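Local coordinates for fibronectin type III domain-containing protein (Simiduia agarivorans, PDB 6P2K) that probably hydrolyses xyloglucan, as other family GH74 glycoside hydrolases do, with this chain holding the catalytic module of paired seven-bladed beta-propellers, at residues Ala407-Tyr412 and Val451-Ala456; Asn420-Ser425 and Ser446-Val451; Val459-Ala464 and Ala481-Thr486. All blocks are in the same frame, centred on the assembly; numbering follows the deposited sequence.

Interaction 1. Residues Ala407-Tyr412 and Val451-Ala456; sequences AVHENY and VDIADA. With PE3 (3,6,9,12,15,18,21,24,27,30,33,36,39-tridecaoxahentetracontane-1,41-diol), chain V.
Ala407 and Ile453 meet where two neighbouring blades of a beta-propeller pack face to face. Residues 407-409 close an edge strand of one sheet. Residues 451-456 lie on an edge strand of the next. The strand axes approach to 6.3 Å and diverge by 36°. No hydrogen bond crosses between the two segments. Apolar side chains make most of the contact, with one carbonyl oxygen against them.

The methyl of Ala407 is at the centre of the packing. Its CB sits 3.8 Å from CG2 of Val451 and 3.9 Å from CD1 of Ile453. It thus drops between two branched side chains two residues apart on the facing strand. CG1 of Ile453 also lies 3.7 Å from the carbonyl O of Val408. The other branch of Ile453 serves the histidine: its CG2 is 4.0 Å from CD2 of His409, approaching the ring obliquely. The two side chains cross at about a right angle. The imidazole reaches this place because CG of His409 is anti to the backbone N (chi1 -168°).

Several polar atoms beside this apolar centre have partners. OD1 of Asp452 accepts the backbone N-H of Ile453 at 2.8 Å, on the anti side of the carboxylate and 29° out of its plane. OD2 of Asp452 accepts the backbone N-H of Val516. ND1 of His409 is hydrogen-bonded to NE2 of His487. The segment 407-412 turns back through a type II' beta turn from His409 to Tyr412, closed by two backbone bonds between these residues. Val451 lies close to Asp405, which binds zinc together with Asp513.

A polyethylene glycol fragment lies beside Ile453, Ala454 and Asp455. It also passes near the His409 ring, and its C39 comes within 3.6 Å of the carbonyl O of Ala454.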
ATOM      1  N   ALA B 407      12.392   7.137 -29.401  1.00 21.47           N
ATOM      2  CA  ALA B 407      11.905   8.223 -28.564  1.00 20.40           C
ATOM      3  C   ALA B 407      12.761   8.291 -27.307  1.00 19.73           C
ATOM      4  O   ALA B 407      13.228   7.267 -26.803  1.00 21.93           O
ATOM      5  CB  ALA B 407      10.428   8.045 -28.194  1.00 16.91           C
ATOM      6  N   VAL B 408      12.966   9.507 -26.805  1.00 18.94           N
ATOM      7  CA  VAL B 408      13.857   9.756 -25.678  1.00 17.88           C
ATOM      8  C   VAL B 408      13.157  10.668 -24.679  1.00 20.91           C
ATOM      9  O   VAL B 408      12.523  11.654 -25.067  1.00 21.78           O
ATOM     10  CB  VAL B 408      15.188  10.392 -26.133  1.00 18.11           C
ATOM     11  CG1 VAL B 408      16.050  10.756 -24.933  1.00 16.80           C
ATOM     12  CG2 VAL B 408      15.945   9.460 -27.066  1.00 21.97           C
ATOM     13  N   HIS B 409      13.277  10.344 -23.391  1.00 17.60           N
ATOM     14  CA  HIS B 409      12.938  11.303 -22.342  1.00 18.77           C
ATOM     15  C   HIS B 409      13.893  11.105 -21.176  1.00 22.12           C
ATOM     16  O   HIS B 409      13.849  10.066 -20.515  1.00 23.06           O
ATOM     17  CB  HIS B 409      11.490  11.163 -21.884  1.00 16.47           C
ATOM     18  CG  HIS B 409      11.035  12.299 -21.026  1.00 21.45           C
ATOM     19  ND1 HIS B 409      11.285  12.351 -19.671  1.00 21.12           N
ATOM     20  CD2 HIS B 409      10.398  13.453 -21.337  1.00 21.46           C
ATOM     21  CE1 HIS B 409      10.798  13.478 -19.181  1.00 23.23           C
ATOM     22  NE2 HIS B 409      10.256  14.164 -20.171  1.00 23.01           N
ATOM     23  N   GLU B 410      14.741  12.104 -20.922  1.00 22.95           N
ATOM     24  CA  GLU B 410      15.742  12.070 -19.843  1.00 26.45           C
ATOM     25  C   GLU B 410      16.601  10.826 -20.037  1.00 26.84           C
ATOM     26  O   GLU B 410      17.188  10.673 -21.122  1.00 24.72           O
ATOM     27  CB  GLU B 410      15.038  12.180 -18.489  1.00 28.80           C
ATOM     28  CG  GLU B 410      14.292  13.486 -18.276  1.00 34.83           C
ATOM     29  CD  GLU B 410      13.583  13.542 -16.939  1.00 42.53           C
ATOM     30  OE1 GLU B 410      13.660  12.553 -16.181  1.00 45.27           O
ATOM     31  OE2 GLU B 410      12.937  14.571 -16.651  1.00 45.84           O
ATOM     32  N   ASN B 411      16.711   9.932 -19.052  1.00 24.13           N
ATOM     33  CA  ASN B 411      17.532   8.729 -19.158  1.00 23.30           C
ATOM     34  C   ASN B 411      16.847   7.603 -19.921  1.00 20.67           C
ATOM     35  O   ASN B 411      17.504   6.604 -20.235  1.00 21.80           O
ATOM     36  CB  ASN B 411      17.909   8.231 -17.762  1.00 23.94           C
ATOM     37  CG  ASN B 411      16.688   7.908 -16.920  1.00 25.12           C
ATOM     38  OD1 ASN B 411      15.933   8.802 -16.542  1.00 27.08           O
ATOM     39  ND2 ASN B 411      16.478   6.624 -16.637  1.00 22.13           N
ATOM     40  N   TYR B 412      15.555   7.734 -20.209  1.00 19.22           N
ATOM     41  CA  TYR B 412      14.786   6.683 -20.865  1.00 17.65           C
ATOM     42  C   TYR B 412      14.911   6.804 -22.379  1.00 21.05           C
ATOM     43  O   TYR B 412      14.768   7.897 -22.935  1.00 17.35           O
ATOM     44  CB  TYR B 412      13.315   6.762 -20.459  1.00 18.26           C
ATOM     45  CG  TYR B 412      12.437   5.752 -21.161  1.00 17.09           C
ATOM     46  CD1 TYR B 412      12.330   4.450 -20.692  1.00 16.95           C
ATOM     47  CD2 TYR B 412      11.711   6.102 -22.294  1.00 14.79           C
ATOM     48  CE1 TYR B 412      11.525   3.522 -21.337  1.00 19.14           C
ATOM     49  CE2 TYR B 412      10.913   5.184 -22.945  1.00 13.96           C
ATOM     50  CZ  TYR B 412      10.824   3.894 -22.461  1.00 16.40           C
ATOM     51  OH  TYR B 412      10.024   2.971 -23.096  1.00 16.75           O
ATOM     52  N   VAL B 451       6.924   5.173 -31.994  1.00 12.63           N
ATOM     53  CA  VAL B 451       6.987   5.553 -30.587  1.00 14.33           C
ATOM     54  C   VAL B 451       7.043   7.073 -30.493  1.00 17.61           C
ATOM     55  O   VAL B 451       7.474   7.755 -31.427  1.00 15.23           O
ATOM     56  CB  VAL B 451       8.202   4.927 -29.858  1.00 14.82           C
ATOM     57  CG1 VAL B 451       8.030   3.420 -29.714  1.00 15.67           C
ATOM     58  CG2 VAL B 451       9.498   5.251 -30.592  1.00 13.70           C
ATOM     59  N   ASP B 452       6.607   7.600 -29.347  1.00 20.37           N
ATOM     60  CA  ASP B 452       6.666   9.031 -29.061  1.00 20.51           C
ATOM     61  C   ASP B 452       6.473   9.225 -27.562  1.00 19.10           C
ATOM     62  O   ASP B 452       6.188   8.276 -26.827  1.00 19.57           O
ATOM     63  CB  ASP B 452       5.617   9.812 -29.865  1.00 22.08           C
ATOM     64  CG  ASP B 452       6.077  11.222 -30.220  1.00 25.08           C
ATOM     65  OD1 ASP B 452       7.017  11.731 -29.567  1.00 23.95           O
ATOM     66  OD2 ASP B 452       5.497  11.824 -31.153  1.00 22.03           O
ATOM     67  N   ILE B 453       6.641  10.467 -27.110  1.00 20.33           N
ATOM     68  CA  ILE B 453       6.477  10.828 -25.703  1.00 22.81           C
ATOM     69  C   ILE B 453       5.324  11.815 -25.592  1.00 20.78           C
ATOM     70  O   ILE B 453       5.356  12.887 -26.208  1.00 22.11           O
ATOM     71  CB  ILE B 453       7.759  11.431 -25.103  1.00 21.80           C
ATOM     72  CG1 ILE B 453       8.976  10.556 -25.415  1.00 18.69           C
ATOM     73  CG2 ILE B 453       7.599  11.624 -23.597  1.00 16.31           C
ATOM     74  CD1 ILE B 453       8.960   9.200 -24.732  1.00 16.13           C
ATOM     75  N   ALA B 454       4.316  11.463 -24.793  1.00 19.47           N
ATOM     76  CA  ALA B 454       3.145  12.294 -24.556  1.00 18.95           C
ATOM     77  C   ALA B 454       3.170  12.839 -23.126  1.00 24.34           C
ATOM     78  O   ALA B 454       4.172  12.728 -22.410  1.00 21.92           O
ATOM     79  CB  ALA B 454       1.868  11.498 -24.831  1.00 16.59           C
ATOM     80  N   ASP B 455       2.045  13.415 -22.700  1.00 25.04           N
ATOM     81  CA  ASP B 455       1.946  14.083 -21.404  1.00 27.25           C
ATOM     82  C   ASP B 455       0.604  13.734 -20.768  1.00 27.68           C
ATOM     83  O   ASP B 455      -0.445  14.156 -21.262  1.00 27.34           O
ATOM     84  CB  ASP B 455       2.092  15.595 -21.563  1.00 34.91           C
ATOM     85  CG  ASP B 455       1.617  16.354 -20.348  1.00 44.03           C
ATOM     86  OD1 ASP B 455       2.111  16.056 -19.245  1.00 44.02           O
ATOM     87  OD2 ASP B 455       0.752  17.243 -20.494  1.00 48.98           O
ATOM     88  N   ALA B 456       0.639  12.980 -19.670  1.00 21.68           N
ATOM     89  CA  ALA B 456      -0.565  12.561 -18.954  1.00 22.35           C
ATOM     90  C   ALA B 456      -0.598  13.260 -17.597  1.00 21.26           C
ATOM     91  O   ALA B 456       0.021  12.796 -16.634  1.00 24.82           O
ATOM     92  CB  ALA B 456      -0.604  11.043 -18.799  1.00 21.21           C
TER
HETATM   93  O43 PE3 V 807       5.982  16.263 -18.400  1.00 71.35           O
HETATM   94  C42 PE3 V 807       5.897  16.770 -19.733  1.00 69.00           C
HETATM   95  C41 PE3 V 807       6.314  15.686 -20.730  1.00 67.70           C
HETATM   96  O40 PE3 V 807       6.218  16.251 -22.043  1.00 68.96           O
HETATM   97  C39 PE3 V 807       6.612  15.303 -23.042  1.00 68.17           C
HETATM   98  C38 PE3 V 807       6.485  15.960 -24.411  1.00 68.47           C
HETATM   99  O37 PE3 V 807       7.333  17.121 -24.478  1.00 69.22           O

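Interaction 2. Residues Asn420-Ser425 and Ser446-Val451; sequences NGLMES and SDVQAV
Leu422 and Val448 carry the apolar part of this buried contact. CD2 of Leu422 touches CG2 of Val448 at 3.6 Å, and the side chains cross at about a right angle. The same Val448 methyl lies 3.4 Å from the carbonyl C of Gly421. With CG1 anti to the backbone N (chi1 -179°), CG2 of Val448 is anti to the carbonyl carbon and lies against the peptide joining Gly421 to Leu422.

The backbones meet most closely at Gly421 and Ser446, whose CA atoms are 3.7 Å apart. Gly421 has no side chain, and the backbone of Ser446 lies tight against the place of a CB; the phi of 65° at Gly421 also suits a glycine. N of Gly421 is 3.0 Å from O of Ser446.

The polar side chains bond within their own segment or to residues beyond the contact. NE2 of Gln449 donates to the syn side of OD1 of Asp447 at 3.0 Å. OD2 of Asp447 is hydrogen-bonded to OH of Tyr404, and OG of Ser446 to O of Gly469. Ser446 and Asp447 form a classic beta bulge opposite Thr467.

The N-to-C directions of strand segments 421-425 and 447-451 differ by 76°, and the strands belong to different sheets, an interface between successive blades of a beta-propeller.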
ATOM      1  N   ASN B 420      11.964  -7.843 -32.396  1.00 19.75           N
ATOM      2  CA  ASN B 420      12.310  -7.689 -30.987  1.00 18.11           C
ATOM      3  C   ASN B 420      11.447  -6.669 -30.252  1.00 19.22           C
ATOM      4  O   ASN B 420      11.650  -6.464 -29.050  1.00 19.38           O
ATOM      5  CB  ASN B 420      13.784  -7.310 -30.847  1.00 16.57           C
ATOM      6  CG  ASN B 420      14.692  -8.213 -31.657  1.00 21.47           C
ATOM      7  OD1 ASN B 420      14.639  -9.438 -31.535  1.00 20.95           O
ATOM      8  ND2 ASN B 420      15.527  -7.612 -32.493  1.00 21.73           N
ATOM      9  N   GLY B 421      10.519  -6.009 -30.941  1.00 18.73           N
ATOM     10  CA  GLY B 421       9.477  -5.250 -30.261  1.00 16.43           C
ATOM     11  C   GLY B 421       9.977  -4.059 -29.462  1.00 16.45           C
ATOM     12  O   GLY B 421      10.764  -3.236 -29.941  1.00 16.98           O
ATOM     13  N   LEU B 422       9.487  -3.950 -28.229  1.00 17.50           N
ATOM     14  CA  LEU B 422       9.776  -2.819 -27.349  1.00 17.11           C
ATOM     15  C   LEU B 422      11.163  -3.001 -26.747  1.00 16.41           C
ATOM     16  O   LEU B 422      11.342  -3.765 -25.798  1.00 16.81           O
ATOM     17  CB  LEU B 422       8.724  -2.711 -26.248  1.00 15.16           C
ATOM     18  CG  LEU B 422       7.247  -2.606 -26.642  1.00 19.11           C
ATOM     19  CD1 LEU B 422       6.352  -3.014 -25.479  1.00 15.83           C
ATOM     20  CD2 LEU B 422       6.903  -1.197 -27.104  1.00 16.39           C
ATOM     21  N   MET B 423      12.150  -2.284 -27.284  1.00 13.16           N
ATOM     22  CA  MET B 423      13.526  -2.333 -26.796  1.00 13.69           C
ATOM     23  C   MET B 423      13.785  -1.065 -25.989  1.00 16.76           C
ATOM     24  O   MET B 423      13.783   0.040 -26.541  1.00 20.01           O
ATOM     25  CB  MET B 423      14.506  -2.458 -27.962  1.00 13.76           C
ATOM     26  CG  MET B 423      15.957  -2.619 -27.547  1.00 17.49           C
ATOM     27  SD  MET B 423      16.270  -4.202 -26.744  1.00 22.04           S
ATOM     28  CE  MET B 423      15.908  -5.326 -28.093  1.00 23.02           C
ATOM     29  N   GLU B 424      14.010  -1.216 -24.686  1.00 16.72           N
ATOM     30  CA  GLU B 424      13.969  -0.083 -23.773  1.00 18.67           C
ATOM     31  C   GLU B 424      15.263   0.050 -22.985  1.00 19.63           C
ATOM     32  O   GLU B 424      15.903  -0.942 -22.626  1.00 17.92           O
ATOM     33  CB  GLU B 424      12.789  -0.207 -22.808  1.00 18.87           C
ATOM     34  CG  GLU B 424      11.441  -0.135 -23.510  1.00 18.23           C
ATOM     35  CD  GLU B 424      10.281  -0.302 -22.557  1.00 17.69           C
ATOM     36  OE1 GLU B 424       9.888  -1.456 -22.297  1.00 18.86           O
ATOM     37  OE2 GLU B 424       9.767   0.723 -22.064  1.00 18.44           O
ATOM     38  N   SER B 425      15.629   1.298 -22.705  1.00 16.61           N
ATOM     39  CA  SER B 425      16.833   1.629 -21.957  1.00 17.34           C
ATOM     40  C   SER B 425      16.506   2.649 -20.881  1.00 18.31           C
ATOM     41  O   SER B 425      15.653   3.519 -21.078  1.00 18.16           O
ATOM     42  CB  SER B 425      17.924   2.186 -22.878  1.00 17.58           C
ATOM     43  OG  SER B 425      19.123   2.423 -22.158  1.00 17.56           O
ATOM     44  N   SER B 446       6.124  -8.006 -30.628  1.00 17.39           N
ATOM     45  CA  SER B 446       7.408  -8.122 -31.310  1.00 17.84           C
ATOM     46  C   SER B 446       7.609  -7.107 -32.434  1.00 18.94           C
ATOM     47  O   SER B 446       8.693  -7.083 -33.027  1.00 15.76           O
ATOM     48  CB  SER B 446       7.577  -9.542 -31.860  1.00 20.24           C
ATOM     49  OG  SER B 446       6.356 -10.052 -32.360  1.00 28.95           O
ATOM     50  N   ASP B 447       6.618  -6.264 -32.730  1.00 16.24           N
ATOM     51  CA  ASP B 447       6.717  -5.290 -33.814  1.00 18.20           C
ATOM     52  C   ASP B 447       6.215  -3.940 -33.322  1.00 15.73           C
ATOM     53  O   ASP B 447       5.062  -3.824 -32.901  1.00 16.03           O
ATOM     54  CB  ASP B 447       5.920  -5.750 -35.039  1.00 20.72           C
ATOM     55  CG  ASP B 447       6.257  -4.958 -36.285  1.00 21.33           C
ATOM     56  OD1 ASP B 447       5.601  -3.922 -36.526  1.00 17.17           O
ATOM     57  OD2 ASP B 447       7.180  -5.371 -37.023  1.00 22.82           O
ATOM     58  N   VAL B 448       7.080  -2.924 -33.379  1.00 17.06           N
ATOM     59  CA  VAL B 448       6.802  -1.605 -32.803  1.00 15.01           C
ATOM     60  C   VAL B 448       7.222  -0.557 -33.834  1.00 18.33           C
ATOM     61  O   VAL B 448       8.368  -0.096 -33.848  1.00 15.56           O
ATOM     62  CB  VAL B 448       7.522  -1.388 -31.467  1.00 16.01           C
ATOM     63  CG1 VAL B 448       7.192  -0.013 -30.901  1.00 15.95           C
ATOM     64  CG2 VAL B 448       7.141  -2.478 -30.474  1.00 15.78           C
ATOM     65  N   GLN B 449       6.279  -0.141 -34.682  1.00 16.26           N
ATOM     66  CA  GLN B 449       6.592   0.717 -35.819  1.00 16.19           C
ATOM     67  C   GLN B 449       6.606   2.208 -35.489  1.00 17.83           C
ATOM     68  O   GLN B 449       7.061   2.999 -36.321  1.00 20.13           O
ATOM     69  CB  GLN B 449       5.602   0.453 -36.962  1.00 15.51           C
ATOM     70  CG  GLN B 449       5.789  -0.916 -37.611  1.00 17.67           C
ATOM     71  CD  GLN B 449       4.818  -1.193 -38.750  1.00 20.79           C
ATOM     72  OE1 GLN B 449       4.400  -0.285 -39.468  1.00 23.08           O
ATOM     73  NE2 GLN B 449       4.462  -2.461 -38.924  1.00 20.91           N
ATOM     74  N   ALA B 450       6.139   2.615 -34.309  1.00 14.97           N
ATOM     75  CA  ALA B 450       6.107   4.031 -33.972  1.00 16.92           C
ATOM     76  C   ALA B 450       6.132   4.203 -32.460  1.00 17.15           C
ATOM     77  O   ALA B 450       5.450   3.474 -31.737  1.00 18.58           O
ATOM     78  CB  ALA B 450       4.864   4.714 -34.561  1.00 13.61           C
ATOM     79  N   VAL B 451       6.924   5.173 -31.994  1.00 12.63           N
ATOM     80  CA  VAL B 451       6.987   5.553 -30.587  1.00 14.33           C
ATOM     81  C   VAL B 451       7.043   7.073 -30.493  1.00 17.61           C
ATOM     82  O   VAL B 451       7.474   7.755 -31.427  1.00 15.23           O
ATOM     83  CB  VAL B 451       8.202   4.927 -29.858  1.00 14.82           C
ATOM     84  CG1 VAL B 451       8.030   3.420 -29.714  1.00 15.67           C
ATOM     85  CG2 VAL B 451       9.498   5.251 -30.592  1.00 13.70           C
TER

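Interaction 3. Residues Val459-Ala464 and Ala481-Thr486; sequences VPTVVA and AKRLNT. With PE3 (3,6,9,12,15,18,21,24,27,30,33,36,39-tridecaoxahentetracontane-1,41-diol), chain V.
In the beta hairpin of strands 459-467 and 478-483, Val462 and Lys482 form an antiparallel hydrogen-bonded pair. N of Val462 donates to O of Lys482 at 2.8 Å, and N of Lys482 returns a bond to O of Val462 at 2.9 Å. Past the last paired residues, N of Leu484 donates to O of Pro460 at 2.8 Å, almost in line with the C=O. The chain then bends in an inverse gamma turn about Leu484.

These are the two middle strands of a four-stranded propeller blade. On the face of Val462, its CG2 packs on CD2 of Leu484 at 3.7 Å. Lys482 points to the same face, but its NZ leaves for a salt bridge with Glu424.

Thr461 and Arg483 lie side by side on the other face. OG1 of Thr461 is 3.6 Å from CG of Arg483. It also donates to O of Val459 at 2.9 Å, from 43° above the carbonyl plane. CG2 of Thr461 is anti to the backbone N and lies against the Lys482 carbonyl, 3.5 Å from its O, with Ala481 CB a little farther off. A valine here would lack the hydroxyl and would probably leave O of Val459 without this donor. The guanidinium of Arg483 reaches on to Asp547, through NH1.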
ATOM      1  N   VAL B 459       2.813  13.979 -16.301  1.00 21.39           N
ATOM      2  CA  VAL B 459       3.750  12.860 -16.251  1.00 24.21           C
ATOM      3  C   VAL B 459       4.103  12.472 -17.684  1.00 22.53           C
ATOM      4  O   VAL B 459       3.198  12.113 -18.453  1.00 20.88           O
ATOM      5  CB  VAL B 459       3.161  11.661 -15.488  1.00 23.47           C
ATOM      6  CG1 VAL B 459       4.227  10.608 -15.239  1.00 25.52           C
ATOM      7  CG2 VAL B 459       2.547  12.113 -14.169  1.00 21.81           C
ATOM      8  N   PRO B 460       5.376  12.515 -18.077  1.00 22.00           N
ATOM      9  CA  PRO B 460       5.739  12.089 -19.432  1.00 21.80           C
ATOM     10  C   PRO B 460       5.398  10.622 -19.640  1.00 21.28           C
ATOM     11  O   PRO B 460       5.616   9.783 -18.765  1.00 22.30           O
ATOM     12  CB  PRO B 460       7.251  12.336 -19.491  1.00 22.70           C
ATOM     13  CG  PRO B 460       7.701  12.342 -18.064  1.00 23.76           C
ATOM     14  CD  PRO B 460       6.549  12.886 -17.269  1.00 22.50           C
ATOM     15  N   THR B 461       4.848  10.320 -20.813  1.00 19.70           N
ATOM     16  CA  THR B 461       4.244   9.020 -21.068  1.00 17.04           C
ATOM     17  C   THR B 461       4.613   8.553 -22.466  1.00 21.57           C
ATOM     18  O   THR B 461       4.280   9.219 -23.453  1.00 16.61           O
ATOM     19  CB  THR B 461       2.721   9.095 -20.914  1.00 16.29           C
ATOM     20  OG1 THR B 461       2.400   9.576 -19.604  1.00 20.28           O
ATOM     21  CG2 THR B 461       2.086   7.726 -21.125  1.00 17.73           C
ATOM     22  N   VAL B 462       5.293   7.406 -22.546  1.00 16.79           N
ATOM     23  CA  VAL B 462       5.587   6.794 -23.834  1.00 17.22           C
ATOM     24  C   VAL B 462       4.286   6.335 -24.476  1.00 17.38           C
ATOM     25  O   VAL B 462       3.410   5.776 -23.806  1.00 20.57           O
ATOM     26  CB  VAL B 462       6.551   5.608 -23.656  1.00 18.55           C
ATOM     27  CG1 VAL B 462       7.257   5.284 -24.969  1.00 15.01           C
ATOM     28  CG2 VAL B 462       7.547   5.884 -22.540  1.00 14.59           C
ATOM     29  N   VAL B 463       4.146   6.578 -25.777  1.00 13.55           N
ATOM     30  CA  VAL B 463       3.070   6.010 -26.579  1.00 18.50           C
ATOM     31  C   VAL B 463       3.701   5.194 -27.697  1.00 17.90           C
ATOM     32  O   VAL B 463       4.753   5.567 -28.229  1.00 16.18           O
ATOM     33  CB  VAL B 463       2.125   7.088 -27.153  1.00 18.24           C
ATOM     34  CG1 VAL B 463       1.467   7.860 -26.030  1.00 18.05           C
ATOM     35  CG2 VAL B 463       2.875   8.035 -28.090  1.00 17.43           C
ATOM     36  N   ALA B 464       3.073   4.072 -28.043  1.00 15.86           N
ATOM     37  CA  ALA B 464       3.666   3.168 -29.015  1.00 17.33           C
ATOM     38  C   ALA B 464       2.592   2.418 -29.786  1.00 18.16           C
ATOM     39  O   ALA B 464       1.563   2.027 -29.228  1.00 16.31           O
ATOM     40  CB  ALA B 464       4.607   2.163 -28.336  1.00 15.69           C
ATOM     41  N   ALA B 481       0.661   2.639 -23.799  1.00 17.40           N
ATOM     42  CA  ALA B 481       1.138   3.810 -23.074  1.00 17.00           C
ATOM     43  C   ALA B 481       1.890   3.374 -21.827  1.00 18.78           C
ATOM     44  O   ALA B 481       1.420   2.500 -21.092  1.00 21.27           O
ATOM     45  CB  ALA B 481      -0.028   4.726 -22.689  1.00 15.07           C
ATOM     46  N   LYS B 482       3.052   3.984 -21.586  1.00 18.06           N
ATOM     47  CA  LYS B 482       3.836   3.731 -20.379  1.00 21.35           C
ATOM     48  C   LYS B 482       4.107   5.059 -19.687  1.00 21.17           C
ATOM     49  O   LYS B 482       4.873   5.885 -20.197  1.00 19.33           O
ATOM     50  CB  LYS B 482       5.152   3.014 -20.687  1.00 22.09           C
ATOM     51  CG  LYS B 482       6.159   3.105 -19.534  1.00 20.43           C
ATOM     52  CD  LYS B 482       7.427   2.316 -19.802  1.00 18.64           C
ATOM     53  CE  LYS B 482       7.182   0.819 -19.669  1.00 19.43           C
ATOM     54  NZ  LYS B 482       8.432   0.026 -19.878  1.00 15.34           N
ATOM     55  N   ARG B 483       3.485   5.261 -18.529  1.00 19.42           N
ATOM     56  CA  ARG B 483       3.756   6.452 -17.740  1.00 20.21           C
ATOM     57  C   ARG B 483       5.138   6.346 -17.110  1.00 20.27           C
ATOM     58  O   ARG B 483       5.454   5.355 -16.443  1.00 18.37           O
ATOM     59  CB  ARG B 483       2.684   6.628 -16.667  1.00 22.38           C
ATOM     60  CG  ARG B 483       1.354   7.114 -17.214  1.00 25.57           C
ATOM     61  CD  ARG B 483       0.229   6.893 -16.217  1.00 34.02           C
ATOM     62  NE  ARG B 483      -0.223   5.502 -16.205  1.00 37.90           N
ATOM     63  CZ  ARG B 483      -1.387   5.101 -15.704  1.00 37.24           C
ATOM     64  NH1 ARG B 483      -2.222   5.990 -15.178  1.00 28.80           N
ATOM     65  NH2 ARG B 483      -1.717   3.815 -15.736  1.00 36.56           N
ATOM     66  N   LEU B 484       5.970   7.360 -17.338  1.00 20.53           N
ATOM     67  CA  LEU B 484       7.339   7.366 -16.824  1.00 23.05           C
ATOM     68  C   LEU B 484       7.355   7.971 -15.419  1.00 26.17           C
ATOM     69  O   LEU B 484       7.921   9.036 -15.161  1.00 26.13           O
ATOM     70  CB  LEU B 484       8.261   8.112 -17.781  1.00 19.61           C
ATOM     71  CG  LEU B 484       8.365   7.490 -19.177  1.00 18.98           C
ATOM     72  CD1 LEU B 484       9.118   8.411 -20.131  1.00 17.37           C
ATOM     73  CD2 LEU B 484       9.034   6.122 -19.107  1.00 12.08           C
ATOM     74  N   ASN B 485       6.700   7.253 -14.502  1.00 23.52           N
ATOM     75  CA  ASN B 485       6.633   7.702 -13.116  1.00 24.92           C
ATOM     76  C   ASN B 485       8.014   7.727 -12.475  1.00 24.81           C
ATOM     77  O   ASN B 485       8.330   8.635 -11.700  1.00 25.56           O
ATOM     78  CB  ASN B 485       5.694   6.799 -12.315  1.00 25.14           C
ATOM     79  CG  ASN B 485       4.246   6.935 -12.743  1.00 26.42           C
ATOM     80  OD1 ASN B 485       3.716   8.041 -12.833  1.00 26.97           O
ATOM     81  ND2 ASN B 485       3.599   5.807 -13.011  1.00 25.79           N
ATOM     82  N   THR B 486       8.849   6.736 -12.785  1.00 25.00           N
ATOM     83  CA  THR B 486      10.162   6.621 -12.171  1.00 21.99           C
ATOM     84  C   THR B 486      11.311   6.617 -13.168  1.00 22.12           C
ATOM     85  O   THR B 486      12.468   6.658 -12.737  1.00 27.22           O
ATOM     86  CB  THR B 486      10.251   5.344 -11.318  1.00 25.78           C
ATOM     87  OG1 THR B 486      10.060   4.191 -12.148  1.00 25.03           O
ATOM     88  CG2 THR B 486       9.202   5.355 -10.215  1.00 28.37           C
TER
HETATM   89  O43 PE3 V 807       5.982  16.263 -18.400  1.00 71.35           O
HETATM   90  C42 PE3 V 807       5.897  16.770 -19.733  1.00 69.00           C
HETATM   91  C41 PE3 V 807       6.314  15.686 -20.730  1.00 67.70           C
HETATM   92  O40 PE3 V 807       6.218  16.251 -22.043  1.00 68.96           O
HETATM   93  C39 PE3 V 807       6.612  15.303 -23.042  1.00 68.17           C
HETATM   94  C38 PE3 V 807       6.485  15.960 -24.411  1.00 68.47           C
HETATM   95  O37 PE3 V 807       7.333  17.121 -24.478  1.00 69.22           O

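Interactions 1 and 2 both join one blade to the next and share strand 447-456, with Val451 in both segments. Interaction 3 lies within the second of those blades. Interaction 2 is fully buried and nearest the centre of the chain. Interactions 1 and 3 are partly buried, farther out, and touch the same glycol fragment. Between the sheets, apolar side chains pack on each other and, in interaction 2, on backbone. Backbone hydrogen bonds hold the strands of interaction 3 together. Strands 447-456 and 459-467 are sheet neighbours, joined by bonds such as Ala454 N to Thr461 O. OE2 of Glu424 in interaction 2 also meets Tyr412 OH of interaction 1, probably by a hydrogen bond, besides its salt bridge to interaction 3.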